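PDB 6P78: queuine lyase from [Clostridium] spiroforme DSM 1552, which probably cleaves a carbon-nitrogen bond of queuine by radical chemistry, using S-adenosylmethionine and a [4Fe-4S] cluster, in a bacterial queuine salvage pathway. Local coordinates for residues 193-196 and 197-201; 182-186 and 187-191; 70-73 and 74-77. One frame throughout, in Å; residues are numbered along the deposited sequence.

All three contacts lie in the radical SAM core and are local, each joining residues a few positions apart along one helix or at its end. Interaction 2 starts helix 186-199 and interaction 1 finishes it; their centres are about 16 Å apart and their segments nearly follow on in sequence. Interaction 3, at the end of helix 63-74, sits on the opposite side of the chain's centre, about 34 Å from interaction 1 and about 40 Å from interaction 2, centre to centre. The bound ligands lie between these flanks: the side chain of Gln184 is about 10 Å from S-adenosylmethionine, that of Leu196 about 11 Å, and that of Asn70 about 11 Å from queuine.

Interaction 1 of 3, residues 193-196 and 197-201; sequences IEIL and TKYFD
Ile195 sets its CG2 methyl against the rims of two aromatic rings, Tyr199 and Phe200, at the end of helix 186-199. CG2 lies 3.9 Å from CD2 of Tyr199 and 4.2 Å from CE2 of Phe200, but the two pairings differ in direction: the isoleucine runs slantwise to the tyrosine, whereas it lies alongside the phenylalanine and points the same way. With CG2 trans to its own backbone N, the branch is turned toward these later residues. The tyrosine ring presents its edge to the Ile195 carbonyl, whose O lies in the ring plane 3.4 Å from CD2, and one face has CG of Lys198 above it, toward the rim. Leu196 meets Phe200 differently, at about a right angle, its CD1 being 4.1 Å from the phenylalanine CB.

On another flank, Thr197 folds its hydroxyl back over the preceding turn. Its chi1 of 62° places OG1 3.0 Å from O of Ile193, to which it donates a hydrogen bond. That oxygen also receives the Thr197 N-H, and the two donors approach from opposite faces of the carbonyl plane. The CG2 methyls of Ile193 and Thr197 meet beside this shared acceptor at 3.9 Å. The last helical bond runs from Phe200 N to Leu196 O, and Phe200 itself leaves helical geometry.

Ile193 and Leu196 pack on Ile205 of strand 203-207, while Tyr199 and Phe200 both reach Ile165 of helix 165-169. The contact thus closes the helix of the beta-alpha-beta unit 178-179, 186-199, 203-207, just before the chain enters strand 203-207.

Interaction 2 of 3, residues 182-186 and 187-191; sequences QGQTK and EMIRK
Thr185 is the N-cap residue of helix 186-199, at the point where the loop after strand 178-179 enters the helix; it takes the Met188 N-H on its side-chain oxygen, OG1 to N 3.0 Å, with an angle of 150° at the hydrogen. A chi1 of 62° puts OG1 between the threonine's own N and carbonyl carbon, the position from which it can turn to the open end of the helix. Two backbone bonds then start the regular pattern, Ile189 N to Thr185 O and Arg190 N to Lys186 O, the second 2.8 Å long and almost straight.

Van der Waals contacts of Met188 and Ile189 gather around Gln184 and Gly183. Met188 crosses the glutamine at about a right angle, bringing SD to 3.9 Å from Gln184 CG, and its chain bends at the last torsion so that CE comes 4.0 Å from O of Gly183. Ile189 crosses the glutamine in the same manner, its CD1 3.8 Å from OE1. That amide oxygen is held by the backbone N-H groups of Gly180 and Ile181, which fix the side chain against the start of the loop.

Among the charged groups, Lys186 CB lies over one face of the Arg190 guanidinium, toward its rim, 3.7 Å from NH2. Lys186 NZ remains 5.6 Å from Arg190 NH1.

Chemically, the threonine oxygen gives a partner to an N-H of the first helical turn, the usual role of an N-cap residue. The two cationic side chains touch through the lysine's aliphatic CB; the separation of their charged ends probably limits repulsion, and the lysine charge has Trp224 of helix 219-228 as a cation-pi partner.

Interaction 3 of 3, residues 70-73 and 74-77; sequences NDEV and LNKI
Leu74 folds back against the carbonyl of Asn70 where helix 63-74 ends, and this is the close-packed side of the contact. Its N-H bonds to Asn70 O at 2.9 Å, and its CG rests 3.4 Å from the same oxygen. The leucine side chain then goes on to Ile103 and Ile106 of helix 97-109, while Val73 turns to Val38 of strand 35-39. Asn70 is buried too, its amide held by Lys41 N and Thr99 OG1. Arg102 of helix 97-109 ties two more residues together, by a salt bridge to Asp71 OD1 and a hydrogen bond to Asn75 OD1.

The outer side is looser. Glu72 and Asn75 lie side by side and point the same way, yet the carboxylate and amide planes stand 84° apart and OE2 of Glu72 stays 4.2 Å from ND2 of Asn75. With chi1 at -73°, the Asn75 amide is set beside the carbonyl of Asp71, CG 3.2 Å from O, without a side-chain bond to it; the link there is the backbone one, Asn75 N to Asp71 O. Lys76 runs out extended beyond CG, its CB 3.4 Å from Val73 O and its CG also near Glu72 O.

At the end the spacing shortens: Lys76 N reaches back three residues to Val73 O at 2.9 Å, approaching from above the carbonyl plane. A type I beta turn, Leu74 to Ile77, overlaps this last turn, a helix ending that leads the chain toward strand 83-87 in the alternating beta/alpha pattern of the radical SAM fold.

Interaction 1 of 3, residues 193-196 and 197-201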
loop_
_atom_site.group_PDB
_atom_site.type_symbol
_atom_site.label_atom_id
_atom_site.label_comp_id
_atom_site.label_asym_id
_atom_site.label_seq_id
_atom_site.Cartn_x
_atom_site.Cartn_y
_atom_site.Cartn_z
ATOM N N ILE A 193 13.388 -1.997 10.209
ATOM C CA ILE A 193 14.158 -2.280 8.996
ATOM C C ILE A 193 14.830 -3.642 9.121
ATOM O O ILE A 193 14.914 -4.391 8.140
ATOM C CB ILE A 193 15.175 -1.164 8.680
ATOM C CG1 ILE A 193 14.479 0.189 8.552
ATOM C CG2 ILE A 193 16.006 -1.512 7.415
ATOM C CD1 ILE A 193 13.373 0.244 7.514
ATOM N N GLU A 194 15.261 -4.015 10.333
ATOM C CA GLU A 194 15.810 -5.355 10.535
ATOM C C GLU A 194 14.784 -6.421 10.163
ATOM O O GLU A 194 15.121 -7.433 9.538
ATOM C CB GLU A 194 16.243 -5.549 11.988
ATOM C CG GLU A 194 17.521 -4.809 12.369
ATOM C CD GLU A 194 17.744 -4.764 13.886
ATOM O OE1 GLU A 194 18.611 -3.982 14.334
ATOM O OE2 GLU A 194 17.048 -5.513 14.617
ATOM N N ILE A 195 13.538 -6.228 10.592
ATOM C CA ILE A 195 12.499 -7.217 10.337
ATOM C C ILE A 195 12.157 -7.237 8.848
ATOM O O ILE A 195 12.055 -8.301 8.230
ATOM C CB ILE A 195 11.254 -6.908 11.186
ATOM C CG1 ILE A 195 11.485 -7.277 12.649
ATOM C CG2 ILE A 195 10.036 -7.647 10.634
ATOM C CD1 ILE A 195 10.479 -6.588 13.580
ATOM N N LEU A 196 11.988 -6.056 8.253
ATOM C CA LEU A 196 11.691 -5.980 6.826
ATOM C C LEU A 196 12.730 -6.745 6.011
ATOM O O LEU A 196 12.393 -7.587 5.159
ATOM C CB LEU A 196 11.663 -4.511 6.394
ATOM C CG LEU A 196 11.424 -4.308 4.886
ATOM C CD1 LEU A 196 9.998 -4.698 4.541
ATOM C CD2 LEU A 196 11.721 -2.873 4.517
ATOM N N THR A 197 14.011 -6.468 6.273
ATOM C CA THR A 197 15.064 -7.020 5.432
ATOM C C THR A 197 15.282 -8.507 5.706
ATOM O O THR A 197 15.740 -9.243 4.817
ATOM C CB THR A 197 16.375 -6.233 5.606
ATOM O OG1 THR A 197 16.849 -6.324 6.965
ATOM C CG2 THR A 197 16.176 -4.760 5.232
ATOM N N LYS A 198 14.962 -8.982 6.915
ATOM C CA LYS A 198 15.172 -10.407 7.181
ATOM C C LYS A 198 14.054 -11.266 6.592
ATOM O O LYS A 198 14.315 -12.359 6.071
ATOM C CB LYS A 198 15.273 -10.670 8.693
ATOM C CG LYS A 198 15.247 -12.158 9.042
ATOM C CD LYS A 198 15.496 -12.392 10.524
ATOM C CE LYS A 198 15.188 -13.839 10.911
ATOM N NZ LYS A 198 15.485 -14.055 12.354
ATOM N N TYR A 199 12.812 -10.796 6.664
ATOM C CA TYR A 199 11.651 -11.657 6.461
ATOM C C TYR A 199 10.945 -11.457 5.127
ATOM O O TYR A 199 10.240 -12.365 4.677
ATOM C CB TYR A 199 10.604 -11.424 7.560
ATOM C CG TYR A 199 10.965 -11.998 8.905
ATOM C CD1 TYR A 199 10.764 -13.343 9.176
ATOM C CD2 TYR A 199 11.499 -11.192 9.914
ATOM C CE1 TYR A 199 11.077 -13.872 10.424
ATOM C CE2 TYR A 199 11.816 -11.714 11.150
ATOM C CZ TYR A 199 11.603 -13.048 11.400
ATOM O OH TYR A 199 11.918 -13.553 12.644
ATOM N N PHE A 200 11.058 -10.288 4.509
ATOM C CA PHE A 200 10.149 -9.942 3.426
ATOM C C PHE A 200 10.899 -9.715 2.127
ATOM O O PHE A 200 11.998 -9.161 2.123
ATOM C CB PHE A 200 9.344 -8.704 3.777
ATOM C CG PHE A 200 8.385 -8.921 4.912
ATOM C CD1 PHE A 200 7.101 -9.395 4.673
ATOM C CD2 PHE A 200 8.772 -8.686 6.221
ATOM C CE1 PHE A 200 6.209 -9.613 5.743
ATOM C CE2 PHE A 200 7.891 -8.885 7.262
ATOM C CZ PHE A 200 6.617 -9.346 7.024
ATOM N N ASP A 201 10.272 -10.122 1.026
ATOM C CA ASP A 201 10.857 -9.979 -0.305
ATOM C C ASP A 201 10.425 -8.714 -1.034
ATOM O O ASP A 201 10.979 -8.405 -2.097
ATOM C CB ASP A 201 10.493 -11.201 -1.142
ATOM C CG ASP A 201 11.226 -12.447 -0.686
ATOM O OD1 ASP A 201 12.395 -12.335 -0.236
ATOM O OD2 ASP A 201 10.625 -13.537 -0.778
#

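Interaction 2 of 3, residues 182-186 and 187-191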
loop_
_atom_site.group_PDB
_atom_site.type_symbol
_atom_site.label_atom_id
_atom_site.label_comp_id
_atom_site.label_asym_id
_atom_site.label_seq_id
_atom_site.Cartn_x
_atom_site.Cartn_y
_atom_site.Cartn_z
ATOM N N GLN A 182 6.178 11.442 15.318
ATOM C CA GLN A 182 6.412 11.759 16.731
ATOM C C GLN A 182 5.982 10.604 17.621
ATOM O O GLN A 182 4.867 10.091 17.505
ATOM C CB GLN A 182 5.647 13.024 17.122
ATOM C CG GLN A 182 6.188 14.295 16.514
ATOM C CD GLN A 182 5.443 15.498 17.028
ATOM O OE1 GLN A 182 4.251 15.410 17.377
ATOM N NE2 GLN A 182 6.131 16.628 17.100
ATOM N N GLY A 183 6.861 10.202 18.534
ATOM C CA GLY A 183 6.619 9.035 19.339
ATOM C C GLY A 183 7.432 7.825 18.929
ATOM O O GLY A 183 7.597 6.897 19.742
ATOM N N GLN A 184 7.926 7.803 17.693
ATOM C CA GLN A 184 8.891 6.793 17.294
ATOM C C GLN A 184 10.257 7.080 17.916
ATOM O O GLN A 184 10.531 8.180 18.407
ATOM C CB GLN A 184 9.017 6.750 15.776
ATOM C CG GLN A 184 7.802 6.187 15.117
ATOM C CD GLN A 184 8.048 5.940 13.640
ATOM O OE1 GLN A 184 8.514 6.828 12.929
ATOM N NE2 GLN A 184 7.777 4.721 13.185
ATOM N N THR A 185 11.117 6.061 17.907
ATOM C CA THR A 185 12.499 6.177 18.360
ATOM C C THR A 185 13.412 5.594 17.290
ATOM O O THR A 185 12.967 4.845 16.414
ATOM C CB THR A 185 12.740 5.405 19.658
ATOM O OG1 THR A 185 12.476 4.024 19.394
ATOM C CG2 THR A 185 11.823 5.899 20.775
ATOM N N LYS A 186 14.714 5.896 17.400
ATOM C CA LYS A 186 15.681 5.232 16.528
ATOM C C LYS A 186 15.613 3.717 16.678
ATOM O O LYS A 186 15.684 2.984 15.686
ATOM C CB LYS A 186 17.096 5.720 16.822
ATOM C CG LYS A 186 17.341 7.121 16.337
ATOM C CD LYS A 186 18.780 7.552 16.612
ATOM C CE LYS A 186 18.993 9.003 16.191
ATOM N NZ LYS A 186 19.935 9.714 17.110
ATOM N N GLU A 187 15.516 3.233 17.915
ATOM C CA GLU A 187 15.467 1.795 18.141
ATOM C C GLU A 187 14.257 1.176 17.456
ATOM O O GLU A 187 14.331 0.065 16.914
ATOM C CB GLU A 187 15.435 1.512 19.644
ATOM C CG GLU A 187 16.782 1.816 20.341
ATOM C CD GLU A 187 16.988 3.287 20.730
ATOM O OE1 GLU A 187 16.038 4.113 20.626
ATOM O OE2 GLU A 187 18.128 3.615 21.151
ATOM N N MET A 188 13.128 1.876 17.473
ATOM C CA MET A 188 11.928 1.319 16.866
ATOM C C MET A 188 12.098 1.209 15.359
ATOM O O MET A 188 11.774 0.177 14.759
ATOM C CB MET A 188 10.723 2.209 17.202
ATOM C CG MET A 188 9.401 1.608 16.802
ATOM S SD MET A 188 8.069 2.830 17.027
ATOM C CE MET A 188 8.087 3.075 18.785
ATOM N N ILE A 189 12.648 2.251 14.747
ATOM C CA ILE A 189 12.830 2.268 13.296
ATOM C C ILE A 189 13.885 1.251 12.879
ATOM O O ILE A 189 13.710 0.514 11.897
ATOM C CB ILE A 189 13.193 3.696 12.866
ATOM C CG1 ILE A 189 11.980 4.605 13.098
ATOM C CG2 ILE A 189 13.638 3.753 11.395
ATOM C CD1 ILE A 189 12.283 6.065 13.030
ATOM N N ARG A 190 14.988 1.184 13.631
ATOM C CA ARG A 190 16.030 0.193 13.368
ATOM C C ARG A 190 15.450 -1.210 13.345
ATOM O O ARG A 190 15.760 -2.002 12.451
ATOM C CB ARG A 190 17.121 0.272 14.435
ATOM C CG ARG A 190 18.035 1.474 14.337
ATOM C CD ARG A 190 19.154 1.379 15.382
ATOM N NE ARG A 190 20.082 2.502 15.287
ATOM C CZ ARG A 190 20.324 3.349 16.280
ATOM N NH1 ARG A 190 21.182 4.345 16.107
ATOM N NH2 ARG A 190 19.719 3.186 17.454
ATOM N N LYS A 191 14.602 -1.538 14.341
ATOM C CA LYS A 191 14.033 -2.882 14.400
ATOM C C LYS A 191 13.093 -3.132 13.226
ATOM O O LYS A 191 13.053 -4.245 12.684
ATOM C CB LYS A 191 13.312 -3.125 15.729
ATOM C CG LYS A 191 13.048 -4.626 15.909
ATOM C CD LYS A 191 12.673 -5.006 17.331
ATOM C CE LYS A 191 12.332 -6.488 17.426
ATOM N NZ LYS A 191 10.894 -6.768 17.165
#

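Interaction 3 of 3, residues 70-73 and 74-77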
loop_
_atom_site.group_PDB
_atom_site.type_symbol
_atom_site.label_atom_id
_atom_site.label_comp_id
_atom_site.label_asym_id
_atom_site.label_seq_id
_atom_site.Cartn_x
_atom_site.Cartn_y
_atom_site.Cartn_z
ATOM N N ASN A 70 -13.774 4.831 -12.063
ATOM C CA ASN A 70 -12.720 3.833 -12.214
ATOM C C ASN A 70 -12.586 3.374 -13.658
ATOM O O ASN A 70 -11.473 3.097 -14.126
ATOM C CB ASN A 70 -13.000 2.643 -11.314
ATOM C CG ASN A 70 -12.819 2.982 -9.858
ATOM O OD1 ASN A 70 -12.236 4.017 -9.529
ATOM N ND2 ASN A 70 -13.322 2.121 -8.981
ATOM N N ASP A 71 -13.702 3.277 -14.378
ATOM C CA ASP A 71 -13.614 2.731 -15.724
ATOM C C ASP A 71 -12.785 3.621 -16.633
ATOM O O ASP A 71 -12.096 3.110 -17.524
ATOM C CB ASP A 71 -15.006 2.525 -16.325
ATOM C CG ASP A 71 -15.078 1.274 -17.178
ATOM O OD1 ASP A 71 -14.768 0.186 -16.648
ATOM O OD2 ASP A 71 -15.432 1.374 -18.372
ATOM N N GLU A 72 -12.833 4.941 -16.428
ATOM C CA GLU A 72 -12.023 5.839 -17.247
ATOM C C GLU A 72 -10.539 5.699 -16.949
ATOM O O GLU A 72 -9.705 5.930 -17.837
ATOM C CB GLU A 72 -12.469 7.289 -17.064
ATOM C CG GLU A 72 -13.940 7.495 -17.359
ATOM C CD GLU A 72 -14.273 7.235 -18.825
ATOM O OE1 GLU A 72 -15.233 6.474 -19.087
ATOM O OE2 GLU A 72 -13.566 7.769 -19.718
ATOM N N VAL A 73 -10.191 5.329 -15.715
ATOM C CA VAL A 73 -8.795 5.079 -15.388
ATOM C C VAL A 73 -8.339 3.766 -16.002
ATOM O O VAL A 73 -7.256 3.681 -16.600
ATOM C CB VAL A 73 -8.604 5.073 -13.865
ATOM C CG1 VAL A 73 -7.132 4.839 -13.539
ATOM C CG2 VAL A 73 -9.123 6.377 -13.270
ATOM N N LEU A 74 -9.166 2.727 -15.867
ATOM C CA LEU A 74 -8.794 1.389 -16.313
ATOM C C LEU A 74 -8.590 1.335 -17.822
ATOM O O LEU A 74 -7.806 0.518 -18.309
ATOM C CB LEU A 74 -9.857 0.375 -15.895
ATOM C CG LEU A 74 -9.953 0.096 -14.388
ATOM C CD1 LEU A 74 -11.047 -0.896 -14.163
ATOM C CD2 LEU A 74 -8.652 -0.449 -13.889
ATOM N N ASN A 75 -9.283 2.194 -18.572
ATOM C CA ASN A 75 -9.055 2.279 -20.014
ATOM C C ASN A 75 -7.609 2.584 -20.380
ATOM O O ASN A 75 -7.204 2.329 -21.522
ATOM C CB ASN A 75 -9.943 3.363 -20.608
ATOM C CG ASN A 75 -11.386 2.961 -20.663
ATOM O OD1 ASN A 75 -11.717 1.776 -20.582
ATOM N ND2 ASN A 75 -12.264 3.949 -20.828
ATOM N N LYS A 76 -6.830 3.156 -19.465
ATOM C CA LYS A 76 -5.465 3.527 -19.795
ATOM C C LYS A 76 -4.476 2.385 -19.634
ATOM O O LYS A 76 -3.323 2.534 -20.060
ATOM C CB LYS A 76 -5.014 4.709 -18.933
ATOM C CG LYS A 76 -5.822 5.960 -19.198
ATOM C CD LYS A 76 -5.388 7.129 -18.327
ATOM C CE LYS A 76 -6.330 8.308 -18.531
ATOM N NZ LYS A 76 -6.133 9.322 -17.469
ATOM N N ILE A 77 -4.868 1.279 -18.994
ATOM C CA ILE A 77 -3.928 0.190 -18.755
ATOM C C ILE A 77 -3.608 -0.523 -20.065
ATOM O O ILE A 77 -4.505 -0.912 -20.822
ATOM C CB ILE A 77 -4.493 -0.790 -17.725
ATOM C CG1 ILE A 77 -4.675 -0.063 -16.389
ATOM C CG2 ILE A 77 -3.556 -1.980 -17.572
ATOM C CD1 ILE A 77 -5.276 -0.909 -15.312
#